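Penicillin binding protein 2X (Streptococcus thermophilus, PDB 5U47) probably acts as a penicillin-sensitive transpeptidase that cross-links peptidoglycan strands of the septal wall during cell division. Local coordinates at residues G33-R38 against V42-S47; T140-P145 against G155-I160; K369-Y374 against A404-G409. The protein carries 1 engineered substitution. One frame throughout, in Å; residues are numbered along the deposited sequence. Where two conformers were deposited one is given.

In the fold
The three contacts run from backbone pairing to side-chain reach. Contacts 1 and 2 touch each other, their centres about 10 Å apart, in the dimerisation domain; strands 42-55 and 134-143, one from each, are neighbours in a single sheet, and R142 of contact 2 reaches back to G33 and D46 of contact 1. Contact 3 belongs to the transpeptidase domain, beyond the chain's centre, with nearest atoms about 28 Å from either of the others. All three are mainly buried. Main-chain bonds close contact 1, a tyrosine hydroxyl and a water bridge contact 2, and contact 3 rests on one indole-to-serine bond between helix 368-377 and the C-terminal end of helix 400-405.

Contact 1: G33-R38 against V42-S47; sequences GTIYDR and VLAEDS
The carbonyl oxygen of I35 is gripped by two consecutive amides of segment 42-47. L43 N lies 2.7 Å from I35 O and in the plane of the carbonyl, whereas A44 N, 3.1 Å from I35 O, comes in tilted from that plane. The exchange is returned by I35 N, which donates a nearly straight bond of 2.9 Å to A44 O. T34 also presents its CA hydrogen to this acceptor, a weaker C-H...O contact.

Side chains divide between the two faces. On one, I35 CD1 meets A44 CB at 4.0 Å, and L176 and E177 of helix 175-179 pack against the same isoleucine. On the other, the Y36 ring crosses V42 at a slant, with CE1 placed 3.8 Å from V42 CG2. T34 CG2, turned anti to its own backbone N (OG1 at chi1 -67°), rests over a face of that ring toward its rim, while its OG1 is left to two waters. One water, 2.6 Å from T34 OG1, donates to E45 OE1; the other accepts from D46 N. L43 points toward the first strand, its CD1 against Y36 O and its CD2 beside D37 CB. The D37 carboxylate is held by the amides of N39 and N41 in the turn and by A224 N.

Two residues opposite one, with the register slipping by one between I35 and Y36, make a classic beta bulge in the antiparallel hairpin of strands 35-36 and 42-55, at the edge of which strand 217-220 pairs in parallel with 35-36.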
ATOM      1  N   GLY A  33     -14.965   9.737   4.720  1.00 25.11           N
ATOM      2  CA  GLY A  33     -14.006   9.643   5.785  1.00 24.25           C
ATOM      3  C   GLY A  33     -12.700  10.318   5.432  1.00 24.03           C
ATOM      4  O   GLY A  33     -12.360  10.472   4.261  1.00 22.63           O
ATOM      5  N   THR A  34     -11.995  10.749   6.469  1.00 23.99           N
ATOM      6  CA  THR A  34     -10.714  11.398   6.321  1.00 24.01           C
ATOM      7  C   THR A  34      -9.639  10.330   6.381  1.00 23.48           C
ATOM      8  O   THR A  34      -9.774   9.364   7.130  1.00 23.92           O
ATOM      9  CB  THR A  34     -10.509  12.412   7.459  1.00 24.31           C
ATOM     10  OG1 THR A  34     -11.435  13.466   7.293  1.00 25.26           O
ATOM     11  CG2 THR A  34      -9.109  13.002   7.471  1.00 24.64           C
ATOM     12  N   ILE A  35      -8.579  10.526   5.602  1.00 22.84           N
ATOM     13  CA  ILE A  35      -7.413   9.653   5.611  1.00 22.39           C
ATOM     14  C   ILE A  35      -6.329  10.427   6.326  1.00 22.37           C
ATOM     15  O   ILE A  35      -5.997  11.575   5.926  1.00 23.12           O
ATOM     16  CB  ILE A  35      -6.944   9.279   4.189  1.00 22.30           C
ATOM     17  CG1 ILE A  35      -8.057   8.515   3.467  1.00 22.66           C
ATOM     18  CG2 ILE A  35      -5.683   8.413   4.259  1.00 22.26           C
ATOM     19  CD1 ILE A  35      -7.839   8.355   1.976  1.00 23.07           C
ATOM     20  N   TYR A  36      -5.788   9.811   7.368  1.00 21.58           N
ATOM     21  CA  TYR A  36      -4.754  10.400   8.206  1.00 22.03           C
ATOM     22  C   TYR A  36      -3.445   9.625   8.150  1.00 21.51           C
ATOM     23  O   TYR A  36      -3.392   8.468   7.705  1.00 21.61           O
ATOM     24  CB  TYR A  36      -5.202  10.354   9.675  1.00 22.69           C
ATOM     25  CG  TYR A  36      -6.417  11.171  10.062  1.00 23.33           C
ATOM     26  CD1 TYR A  36      -6.336  12.555  10.211  1.00 23.96           C
ATOM     27  CD2 TYR A  36      -7.627  10.559  10.352  1.00 24.13           C
ATOM     28  CE1 TYR A  36      -7.423  13.301  10.616  1.00 24.94           C
ATOM     29  CE2 TYR A  36      -8.732  11.293  10.745  1.00 25.34           C
ATOM     30  CZ  TYR A  36      -8.623  12.666  10.876  1.00 25.82           C
ATOM     31  OH  TYR A  36      -9.702  13.393  11.245  1.00 27.26           O
ATOM     32  N   ASP A  37      -2.384  10.246   8.634  1.00 21.27           N
ATOM     33  CA  ASP A  37      -1.171   9.533   8.834  1.00 21.95           C
ATOM     34  C   ASP A  37      -1.340   8.830  10.225  1.00 22.22           C
ATOM     35  O   ASP A  37      -2.409   8.925  10.857  1.00 22.72           O
ATOM     36  CB  ASP A  37       0.080  10.433   8.720  1.00 22.44           C
ATOM     37  CG  ASP A  37       0.493  11.076  10.043  1.00 23.05           C
ATOM     38  OD1 ASP A  37      -0.361  11.330  10.904  1.00 23.99           O
ATOM     39  OD2 ASP A  37       1.696  11.325  10.191  1.00 23.36           O
ATOM     40  N   ARG A  38      -0.304   8.160  10.695  1.00 22.77           N
ATOM     41  CA  ARG A  38      -0.387   7.369  11.940  1.00 24.31           C
ATOM     42  C   ARG A  38      -0.669   8.175  13.219  1.00 26.76           C
ATOM     43  O   ARG A  38      -1.123   7.600  14.210  1.00 27.59           O
ATOM     44  CB  ARG A  38       0.880   6.518  12.108  1.00 24.05           C
ATOM     45  CG  ARG A  38       2.135   7.329  12.401  1.00 24.05           C
ATOM     46  CD  ARG A  38       3.388   6.486  12.337  1.00 23.80           C
ATOM     47  NE  ARG A  38       3.422   5.452  13.376  1.00 24.25           N
ATOM     48  CZ  ARG A  38       3.155   4.152  13.218  1.00 24.45           C
ATOM     49  NH1 ARG A  38       2.877   3.624  12.022  1.00 23.56           N
ATOM     50  NH2 ARG A  38       3.239   3.346  14.278  1.00 24.85           N
ATOM     51  N   VAL A  42      -3.665  15.155   8.605  1.00 24.51           N
ATOM     52  CA  VAL A  42      -4.615  14.984   7.491  1.00 24.89           C
ATOM     53  C   VAL A  42      -3.903  14.751   6.160  1.00 23.79           C
ATOM     54  O   VAL A  42      -2.993  15.519   5.796  1.00 23.40           O
ATOM     55  CB  VAL A  42      -5.573  16.189   7.374  1.00 25.89           C
ATOM     56  CG1 VAL A  42      -6.496  16.055   6.154  1.00 26.05           C
ATOM     57  CG2 VAL A  42      -6.403  16.337   8.646  1.00 27.19           C
ATOM     58  N   LEU A  43      -4.275  13.662   5.479  1.00 22.41           N
ATOM     59  CA  LEU A  43      -3.738  13.332   4.147  1.00 22.39           C
ATOM     60  C   LEU A  43      -4.758  13.561   3.039  1.00 22.78           C
ATOM     61  O   LEU A  43      -4.378  13.958   1.924  1.00 22.12           O
ATOM     62  CB  LEU A  43      -3.230  11.891   4.076  1.00 22.32           C
ATOM     63  CG  LEU A  43      -2.223  11.464   5.141  1.00 22.10           C
ATOM     64  CD1 LEU A  43      -1.735  10.040   4.888  1.00 21.72           C
ATOM     65  CD2 LEU A  43      -1.051  12.445   5.238  1.00 22.16           C
ATOM     66  N   ALA A  44      -6.032  13.288   3.342  1.00 22.34           N
ATOM     67  CA  ALA A  44      -7.138  13.512   2.417  1.00 23.37           C
ATOM     68  C   ALA A  44      -8.419  13.763   3.220  1.00 23.94           C
ATOM     69  O   ALA A  44      -8.740  13.004   4.135  1.00 22.02           O
ATOM     70  CB  ALA A  44      -7.349  12.321   1.476  1.00 23.44           C
ATOM     71  N   GLU A  45      -9.139  14.819   2.873  1.00 25.15           N
ATOM     72  CA  GLU A  45     -10.370  15.142   3.559  1.00 28.04           C
ATOM     73  C   GLU A  45     -11.316  15.886   2.646  1.00 28.27           C
ATOM     74  O   GLU A  45     -10.895  16.515   1.658  1.00 25.66           O
ATOM     75  CB  GLU A  45     -10.111  15.980   4.825  1.00 30.88           C
ATOM     76  CG  GLU A  45      -9.530  17.370   4.569  1.00 34.65           C
ATOM     77  CD  GLU A  45      -9.457  18.245   5.837  1.00 38.27           C
ATOM     78  OE1 GLU A  45      -9.939  17.833   6.917  1.00 40.27           O
ATOM     79  OE2 GLU A  45      -8.905  19.358   5.752  1.00 44.60           O
ATOM     80  N   ASP A  46     -12.597  15.803   2.991  1.00 28.65           N
ATOM     81  CA  ASP A  46     -13.640  16.504   2.253  1.00 30.55           C
ATOM     82  C   ASP A  46     -13.588  17.993   2.520  1.00 31.46           C
ATOM     83  O   ASP A  46     -13.240  18.419   3.613  1.00 31.71           O
ATOM     84  CB  ASP A  46     -15.050  16.002   2.641  1.00 30.39           C
ATOM     85  CG  ASP A  46     -15.411  14.688   1.991  1.00 31.70           C
ATOM     86  OD1 ASP A  46     -14.508  14.065   1.387  1.00 30.99           O
ATOM     87  OD2 ASP A  46     -16.617  14.273   2.075  1.00 32.94           O
ATOM     88  N   SER A  47     -13.939  18.761   1.494  1.00 33.05           N
ATOM     89  CA  SER A  47     -14.031  20.210   1.558  1.00 35.73           C
ATOM     90  C   SER A  47     -15.318  20.627   0.844  1.00 36.09           C
ATOM     91  O   SER A  47     -15.543  20.263  -0.324  1.00 34.74           O
ATOM     92  CB  SER A  47     -12.817  20.837   0.891  1.00 37.39           C
ATOM     93  OG  SER A  47     -12.949  22.217   0.733  1.00 41.05           O
TER
HETATM   94  O   HOH W   1     -13.161  13.937   5.233  1.00 28.38           O
HETATM   95  O   HOH W   2     -10.997  15.878   8.242  1.00 42.52           O

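Contact 2: T140-P145 against G155-I160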
ATOM      1  N   THR A 140     -18.988  19.221  -2.904  1.00 37.97           N
ATOM      2  CA  THR A 140     -17.886  18.674  -2.150  1.00 37.77           C
ATOM      3  C   THR A 140     -16.745  18.265  -3.049  1.00 37.25           C
ATOM      4  O   THR A 140     -16.968  17.630  -4.084  1.00 38.50           O
ATOM      5  CB  THR A 140     -18.373  17.449  -1.361  1.00 39.05           C
ATOM      6  OG1 THR A 140     -19.422  17.861  -0.491  1.00 41.15           O
ATOM      7  CG2 THR A 140     -17.278  16.856  -0.540  1.00 39.22           C
ATOM      8  N   SER A 141     -15.527  18.645  -2.660  1.00 35.63           N
ATOM      9  CA  SER A 141     -14.320  18.199  -3.352  1.00 34.97           C
ATOM     10  C   SER A 141     -13.395  17.534  -2.324  1.00 32.27           C
ATOM     11  O   SER A 141     -13.552  17.707  -1.111  1.00 31.27           O
ATOM     12  CB  SER A 141     -13.617  19.368  -4.049  1.00 36.30           C
ATOM     13  OG  SER A 141     -13.232  20.336  -3.097  1.00 37.00           O
ATOM     14  N   ARG A 142     -12.441  16.761  -2.815  1.00 30.84           N
ATOM     15  CA  ARG A 142     -11.497  16.069  -1.956  1.00 29.59           C
ATOM     16  C   ARG A 142     -10.211  16.891  -1.936  1.00 30.17           C
ATOM     17  O   ARG A 142      -9.691  17.225  -2.987  1.00 30.16           O
ATOM     18  CB  ARG A 142     -11.236  14.684  -2.522  1.00 28.67           C
ATOM     19  CG  ARG A 142     -10.530  13.710  -1.599  1.00 27.65           C
ATOM     20  CD  ARG A 142     -11.423  13.290  -0.431  1.00 26.95           C
ATOM     21  NE  ARG A 142     -10.944  12.067   0.192  1.00 25.52           N
ATOM     22  CZ  ARG A 142     -11.323  11.614   1.388  1.00 25.91           C
ATOM     23  NH1 ARG A 142     -12.206  12.283   2.160  1.00 26.28           N
ATOM     24  NH2 ARG A 142     -10.826  10.480   1.821  1.00 24.58           N
ATOM     25  N   MET A 143      -9.727  17.217  -0.740  0.60 27.19           N
ATOM     26  CA  MET A 143      -8.515  18.022  -0.554  0.60 29.03           C
ATOM     27  C   MET A 143      -7.348  17.123  -0.099  0.60 26.20           C
ATOM     28  O   MET A 143      -7.536  16.277   0.770  0.60 24.61           O
ATOM     29  CB  MET A 143      -8.791  19.108   0.499  0.60 32.31           C
ATOM     30  CG  MET A 143      -7.581  19.948   0.881  0.60 36.63           C
ATOM     31  SD  MET A 143      -7.896  21.099   2.229  0.60 44.52           S
ATOM     32  CE  MET A 143      -6.224  21.698   2.483  0.60 40.32           C
ATOM     33  N   TYR A 144      -6.157  17.339  -0.667  1.00 25.18           N
ATOM     34  CA  TYR A 144      -4.950  16.551  -0.359  1.00 23.88           C
ATOM     35  C   TYR A 144      -3.915  17.594   0.069  1.00 24.02           C
ATOM     36  O   TYR A 144      -3.118  18.064  -0.753  1.00 25.19           O
ATOM     37  CB  TYR A 144      -4.505  15.739  -1.593  1.00 24.08           C
ATOM     38  CG  TYR A 144      -5.511  14.693  -2.023  1.00 23.39           C
ATOM     39  CD1 TYR A 144      -6.547  15.008  -2.901  1.00 23.88           C
ATOM     40  CD2 TYR A 144      -5.444  13.382  -1.523  1.00 23.76           C
ATOM     41  CE1 TYR A 144      -7.474  14.042  -3.288  1.00 23.66           C
ATOM     42  CE2 TYR A 144      -6.362  12.418  -1.903  1.00 23.21           C
ATOM     43  CZ  TYR A 144      -7.372  12.749  -2.786  1.00 23.98           C
ATOM     44  OH  TYR A 144      -8.300  11.781  -3.133  1.00 25.09           O
ATOM     45  N   PRO A 145      -3.920  17.960   1.360  1.00 24.66           N
ATOM     46  CA  PRO A 145      -3.131  19.105   1.857  1.00 25.93           C
ATOM     47  C   PRO A 145      -1.627  19.059   1.679  1.00 25.81           C
ATOM     48  O   PRO A 145      -0.990  20.129   1.643  1.00 25.91           O
ATOM     49  CB  PRO A 145      -3.438  19.128   3.360  1.00 26.90           C
ATOM     50  CG  PRO A 145      -4.636  18.266   3.545  1.00 26.60           C
ATOM     51  CD  PRO A 145      -4.629  17.271   2.453  1.00 24.58           C
ATOM     52  N   GLY A 155      -4.002   7.668  -3.923  1.00 21.70           N
ATOM     53  CA  GLY A 155      -4.977   7.642  -4.981  1.00 22.92           C
ATOM     54  C   GLY A 155      -5.867   8.874  -4.922  1.00 23.50           C
ATOM     55  O   GLY A 155      -5.584   9.840  -4.198  1.00 23.11           O
ATOM     56  N   ARG A 156      -6.950   8.827  -5.695  1.00 25.29           N
ATOM     57  CA  ARG A 156      -7.899   9.940  -5.825  1.00 25.77           C
ATOM     58  C   ARG A 156      -9.351   9.492  -5.681  1.00 25.78           C
ATOM     59  O   ARG A 156      -9.709   8.398  -6.123  1.00 24.03           O
ATOM     60  CB  ARG A 156      -7.765  10.571  -7.221  1.00 27.23           C
ATOM     61  CG  ARG A 156      -6.532  11.449  -7.434  1.00 28.20           C
ATOM     62  CD  ARG A 156      -6.666  12.827  -6.797  1.00 29.35           C
ATOM     63  NE  ARG A 156      -7.753  13.580  -7.440  1.00 34.07           N
ATOM     64  CZ  ARG A 156      -8.017  14.881  -7.260  1.00 34.37           C
ATOM     65  NH1 ARG A 156      -7.277  15.639  -6.460  1.00 32.90           N
ATOM     66  NH2 ARG A 156      -9.040  15.431  -7.907  1.00 35.07           N
ATOM     67  N   ALA A 157     -10.147  10.346  -5.046  1.00 25.13           N
ATOM     68  CA  ALA A 157     -11.604  10.215  -4.971  1.00 26.14           C
ATOM     69  C   ALA A 157     -12.081  11.417  -5.797  1.00 28.22           C
ATOM     70  O   ALA A 157     -11.559  12.534  -5.641  1.00 29.51           O
ATOM     71  CB  ALA A 157     -12.095  10.302  -3.550  1.00 25.78           C
ATOM     72  N   GLU A 158     -13.023  11.186  -6.707  1.00 29.41           N
ATOM     73  CA  GLU A 158     -13.484  12.222  -7.624  1.00 30.90           C
ATOM     74  C   GLU A 158     -14.999  12.351  -7.540  1.00 32.39           C
ATOM     75  O   GLU A 158     -15.671  11.387  -7.209  1.00 30.21           O
ATOM     76  CB  GLU A 158     -13.119  11.834  -9.063  1.00 32.76           C
ATOM     77  CG  GLU A 158     -11.641  11.544  -9.342  1.00 34.21           C
ATOM     78  CD  GLU A 158     -10.756  12.777  -9.257  1.00 34.50           C
ATOM     79  OE1 GLU A 158     -11.286  13.903  -9.095  1.00 34.82           O
ATOM     80  OE2 GLU A 158      -9.515  12.621  -9.341  1.00 34.96           O
ATOM     81  N   PRO A 159     -15.539  13.539  -7.873  1.00 33.39           N
ATOM     82  CA  PRO A 159     -16.989  13.701  -7.844  1.00 35.08           C
ATOM     83  C   PRO A 159     -17.626  13.012  -9.043  1.00 36.54           C
ATOM     84  O   PRO A 159     -17.243  13.276 -10.174  1.00 36.99           O
ATOM     85  CB  PRO A 159     -17.186  15.216  -7.900  1.00 34.98           C
ATOM     86  CG  PRO A 159     -15.962  15.749  -8.549  1.00 35.13           C
ATOM     87  CD  PRO A 159     -14.850  14.755  -8.334  1.00 33.65           C
ATOM     88  N   ILE A 160     -18.578  12.121  -8.779  1.00 37.65           N
ATOM     89  CA  ILE A 160     -19.263  11.365  -9.827  1.00 40.51           C
ATOM     90  C   ILE A 160     -20.759  11.682  -9.781  1.00 42.37           C
ATOM     91  O   ILE A 160     -21.374  11.652  -8.701  1.00 39.73           O
ATOM     92  CB  ILE A 160     -19.017   9.852  -9.644  1.00 40.17           C
ATOM     93  CG1 ILE A 160     -17.514   9.529  -9.723  1.00 41.58           C
ATOM     94  CG2 ILE A 160     -19.780   9.039 -10.670  1.00 42.72           C
ATOM     95  CD1 ILE A 160     -16.847   9.831 -11.054  1.00 42.42           C
TER
HETATM   96  O   HOH W   3     -12.556  15.258  -5.508  1.00 46.72           O
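Strand 134-143 and the start of strand 157-161 come closest at R142 and A157, whose CA atoms stand 6.6 Å apart, too far for direct main-chain pairing, and a water fills the gap by accepting from R142 N and donating to A157 O. The contact thereby joins two sheets of the dimerisation domain: strand 134-143 pairs with 42-55, strand 157-161 with 168-172. G155, with positive phi, brings the second segment out of the preceding helix.

Y144 does most of the reaching. Its CG stands anti to the carbonyl carbon (chi1 -64°), which sends the ring across to R156 and A157. A157 N lies at the edge of the ring, near its plane, and donates a 3.0 Å bond to Y144 OH that is bent to 146°; E177 offers the same hydroxyl a weak second partner. R156 crosses the ring obliquely, R156 NH1 3.6 Å from Y144 CE1, with the guanidinium turned 28° from the ring plane. The arginine folds back at chi2 and chi3 and grips E158 side-on: R156 NE bonds E158 OE2 at 2.8 Å, from above the carboxylate plane, and R156 NH2 bonds E158 OE1 at 3.0 Å on its syn side but tilted from that plane. NH1 is given to S269 O.

R142 packs its CB 3.8 Å from A157 O and sends its guanidinium onward to salt bridges with E177 and D46 and to G33 O.

Both arginines thus have carboxylate partners, so their charges are probably well compensated, and the two-nitrogen grip on E158 fixes the rotation of the R156 guanidinium beside Y144.

Contact 3: K369-Y374 against A404-G409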
ATOM      1  N   LYS A 369      14.488 -28.770  -5.997  1.00 45.06           N
ATOM      2  CA  LYS A 369      13.302 -29.058  -5.185  1.00 44.37           C
ATOM      3  C   LYS A 369      13.290 -28.243  -3.884  1.00 42.83           C
ATOM      4  O   LYS A 369      12.265 -27.611  -3.534  1.00 40.59           O
ATOM      5  CB  LYS A 369      13.243 -30.556  -4.887  1.00 47.11           C
ATOM      6  CG  LYS A 369      12.199 -31.001  -3.890  1.00 47.85           C
ATOM      7  CD  LYS A 369      12.336 -32.497  -3.655  1.00 50.97           C
ATOM      8  CE  LYS A 369      11.553 -32.964  -2.440  1.00 52.16           C
ATOM      9  NZ  LYS A 369      10.127 -32.561  -2.500  1.00 54.03           N
ATOM     10  N   VAL A 370      14.423 -28.262  -3.181  1.00 40.84           N
ATOM     11  CA  VAL A 370      14.574 -27.530  -1.923  1.00 40.20           C
ATOM     12  C   VAL A 370      14.448 -26.014  -2.149  1.00 39.12           C
ATOM     13  O   VAL A 370      13.637 -25.351  -1.497  1.00 37.67           O
ATOM     14  CB  VAL A 370      15.911 -27.883  -1.226  1.00 40.72           C
ATOM     15  CG1 VAL A 370      16.178 -26.947  -0.050  1.00 40.48           C
ATOM     16  CG2 VAL A 370      15.896 -29.341  -0.745  1.00 42.82           C
ATOM     17  N   TRP A 371      15.231 -25.470  -3.078  1.00 37.30           N
ATOM     18  CA  TRP A 371      15.156 -24.037  -3.370  1.00 36.14           C
ATOM     19  C   TRP A 371      13.737 -23.610  -3.767  1.00 36.26           C
ATOM     20  O   TRP A 371      13.225 -22.590  -3.274  1.00 34.92           O
ATOM     21  CB  TRP A 371      16.180 -23.630  -4.439  1.00 35.74           C
ATOM     22  CG  TRP A 371      16.097 -22.173  -4.887  1.00 34.48           C
ATOM     23  CD1 TRP A 371      16.007 -21.716  -6.171  1.00 35.20           C
ATOM     24  CD2 TRP A 371      16.054 -21.004  -4.045  1.00 33.17           C
ATOM     25  NE1 TRP A 371      15.922 -20.332  -6.183  1.00 34.35           N
ATOM     26  CE2 TRP A 371      15.951 -19.877  -4.892  1.00 32.67           C
ATOM     27  CE3 TRP A 371      16.090 -20.803  -2.657  1.00 32.94           C
ATOM     28  CZ2 TRP A 371      15.888 -18.572  -4.396  1.00 31.27           C
ATOM     29  CZ3 TRP A 371      16.018 -19.513  -2.167  1.00 32.17           C
ATOM     30  CH2 TRP A 371      15.924 -18.410  -3.033  1.00 31.32           C
ATOM     31  N   SER A 372      13.097 -24.380  -4.634  1.00 36.91           N
ATOM     32  CA  SER A 372      11.757 -24.050  -5.089  1.00 38.49           C
ATOM     33  C   SER A 372      10.743 -24.029  -3.904  1.00 38.39           C
ATOM     34  O   SER A 372       9.802 -23.200  -3.871  1.00 35.50           O
ATOM     35  CB  SER A 372      11.323 -25.016  -6.194  1.00 41.24           C
ATOM     36  OG  SER A 372       9.975 -24.775  -6.577  1.00 43.90           O
ATOM     37  N   ASN A 373      10.971 -24.911  -2.934  1.00 38.58           N
ATOM     38  CA  ASN A 373      10.144 -24.967  -1.742  1.00 39.11           C
ATOM     39  C   ASN A 373      10.406 -23.740  -0.847  1.00 36.84           C
ATOM     40  O   ASN A 373       9.481 -23.247  -0.203  1.00 35.84           O
ATOM     41  CB  ASN A 373      10.407 -26.248  -0.959  1.00 40.13           C
ATOM     42  CG  ASN A 373       9.403 -26.462   0.146  1.00 39.87           C
ATOM     43  OD1 ASN A 373       9.763 -26.478   1.323  1.00 39.06           O
ATOM     44  ND2 ASN A 373       8.122 -26.576  -0.223  1.00 39.73           N
ATOM     45  N   TYR A 374      11.658 -23.269  -0.785  1.00 36.43           N
ATOM     46  CA  TYR A 374      11.963 -22.041  -0.015  1.00 35.79           C
ATOM     47  C   TYR A 374      11.250 -20.842  -0.610  1.00 34.14           C
ATOM     48  O   TYR A 374      10.730 -20.009   0.134  1.00 33.81           O
ATOM     49  CB  TYR A 374      13.468 -21.763   0.146  1.00 34.97           C
ATOM     50  CG  TYR A 374      14.095 -22.494   1.315  1.00 35.41           C
ATOM     51  CD1 TYR A 374      13.852 -22.080   2.622  1.00 35.04           C
ATOM     52  CD2 TYR A 374      14.941 -23.597   1.125  1.00 37.53           C
ATOM     53  CE1 TYR A 374      14.407 -22.741   3.705  1.00 34.60           C
ATOM     54  CE2 TYR A 374      15.506 -24.262   2.207  1.00 35.96           C
ATOM     55  CZ  TYR A 374      15.233 -23.828   3.493  1.00 37.28           C
ATOM     56  OH  TYR A 374      15.779 -24.472   4.586  1.00 36.86           O
ATOM     57  N   ALA A 404      17.218 -22.124 -11.320  1.00 36.49           N
ATOM     58  CA  ALA A 404      18.621 -21.756 -11.068  1.00 37.09           C
ATOM     59  C   ALA A 404      18.803 -20.233 -11.136  1.00 36.33           C
ATOM     60  O   ALA A 404      19.440 -19.632 -10.281  1.00 36.52           O
ATOM     61  CB  ALA A 404      19.548 -22.434 -12.063  1.00 38.64           C
ATOM     62  N   GLN A 405      18.252 -19.621 -12.172  1.00 36.74           N
ATOM     63  CA  GLN A 405      18.362 -18.171 -12.354  1.00 35.92           C
ATOM     64  C   GLN A 405      17.717 -17.403 -11.215  1.00 33.82           C
ATOM     65  O   GLN A 405      18.189 -16.333 -10.857  1.00 33.22           O
ATOM     66  CB  GLN A 405      17.712 -17.745 -13.668  1.00 37.25           C
ATOM     67  CG  GLN A 405      18.477 -18.172 -14.920  1.00 40.41           C
ATOM     68  CD  GLN A 405      17.684 -17.947 -16.197  1.00 42.18           C
ATOM     69  OE1 GLN A 405      16.441 -18.032 -16.207  1.00 44.72           O
ATOM     70  NE2 GLN A 405      18.387 -17.690 -17.281  1.00 47.00           N
ATOM     71  N   SER A 406      16.626 -17.943 -10.667  1.00 32.80           N
ATOM     72  CA  SER A 406      15.915 -17.294  -9.567  1.00 32.88           C
ATOM     73  C   SER A 406      16.812 -17.079  -8.346  1.00 32.67           C
ATOM     74  O   SER A 406      16.513 -16.202  -7.521  1.00 31.54           O
ATOM     75  CB  SER A 406      14.649 -18.079  -9.160  1.00 31.90           C
ATOM     76  OG  SER A 406      14.982 -19.313  -8.546  1.00 33.43           O
ATOM     77  N   SER A 407      17.910 -17.849  -8.256  1.00 33.79           N
ATOM     78  CA  SER A 407      18.866 -17.724  -7.148  1.00 34.63           C
ATOM     79  C   SER A 407      19.528 -16.338  -7.130  1.00 34.08           C
ATOM     80  O   SER A 407      20.012 -15.905  -6.085  1.00 34.68           O
ATOM     81  CB  SER A 407      19.933 -18.824  -7.192  1.00 36.13           C
ATOM     82  OG  SER A 407      20.852 -18.613  -8.252  1.00 38.13           O
ATOM     83  N   PHE A 408      19.563 -15.669  -8.285  1.00 33.58           N
ATOM     84  CA  PHE A 408      20.036 -14.282  -8.381  1.00 33.15           C
ATOM     85  C   PHE A 408      18.910 -13.361  -8.886  1.00 31.16           C
ATOM     86  O   PHE A 408      19.149 -12.280  -9.397  1.00 32.14           O
ATOM     87  CB  PHE A 408      21.356 -14.132  -9.165  1.00 34.31           C
ATOM     88  CG  PHE A 408      21.387 -14.828 -10.492  1.00 35.53           C
ATOM     89  CD1 PHE A 408      21.792 -16.157 -10.577  1.00 37.30           C
ATOM     90  CD2 PHE A 408      21.081 -14.147 -11.666  1.00 35.03           C
ATOM     91  CE1 PHE A 408      21.843 -16.810 -11.800  1.00 38.15           C
ATOM     92  CE2 PHE A 408      21.143 -14.794 -12.898  1.00 36.84           C
ATOM     93  CZ  PHE A 408      21.516 -16.126 -12.965  1.00 37.31           C
ATOM     94  N   GLY A 409      17.675 -13.809  -8.719  1.00 30.13           N
ATOM     95  CA  GLY A 409      16.512 -12.995  -9.051  1.00 28.60           C
ATOM     96  C   GLY A 409      16.179 -12.739 -10.501  1.00 30.00           C
ATOM     97  O   GLY A 409      15.639 -11.680 -10.819  1.00 29.22           O
TER
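A turn of helix 368-377 faces the C-terminal end of helix 400-405 and the turn that follows it to G409; the nearest CA atoms, those of W371 and S407, are 8.2 Å apart, so a side chain has to span the distance. The second segment closes in a Schellman motif. G409, in positive phi, is its C-prime residue, with G409 N bonded to S406 O and the next amide, of Q410, bonded to Q405 O.

W371 is the side chain that bridges. With CG anti to the backbone N (chi1 175°), the indole extends from its helix and presents the edge carrying NE1 to S406. W371 NE1 donates to S406 OG at 2.7 Å, an N-H...O angle of 150°, with the oxygen 17° out of the ring plane. S406 OG sits between its own backbone N and carbonyl carbon, and there it also bonds I403 O on the preceding turn, so the hydroxyl has a partner there as well as the indole across the contact. W371 CZ2 approaches S406 O at 4.0 Å and S407 CA at 4.1 Å, which lays the benzo end against the main chain.

S407 likewise turns its hydroxyl back along the chain. S407 OG donates to A404 O at 2.7 Å, almost in line with the carbonyl bond, and S407 N bonds the same oxygen at 3.1 Å.

S407 lies near, without touching, a probable SxxK motif (S295, K298) at the start of helix 297-308, as in other penicillin-binding proteins. Helix 356-366 lies against both sides of the contact, through E363 on W371 and T360 on S407, while helix 297-308 meets S407 through L301 and Y374 through A304. F408 CB points away from helix 368-377, and its side chain touches N356, K298 and I330 of strand 328-330.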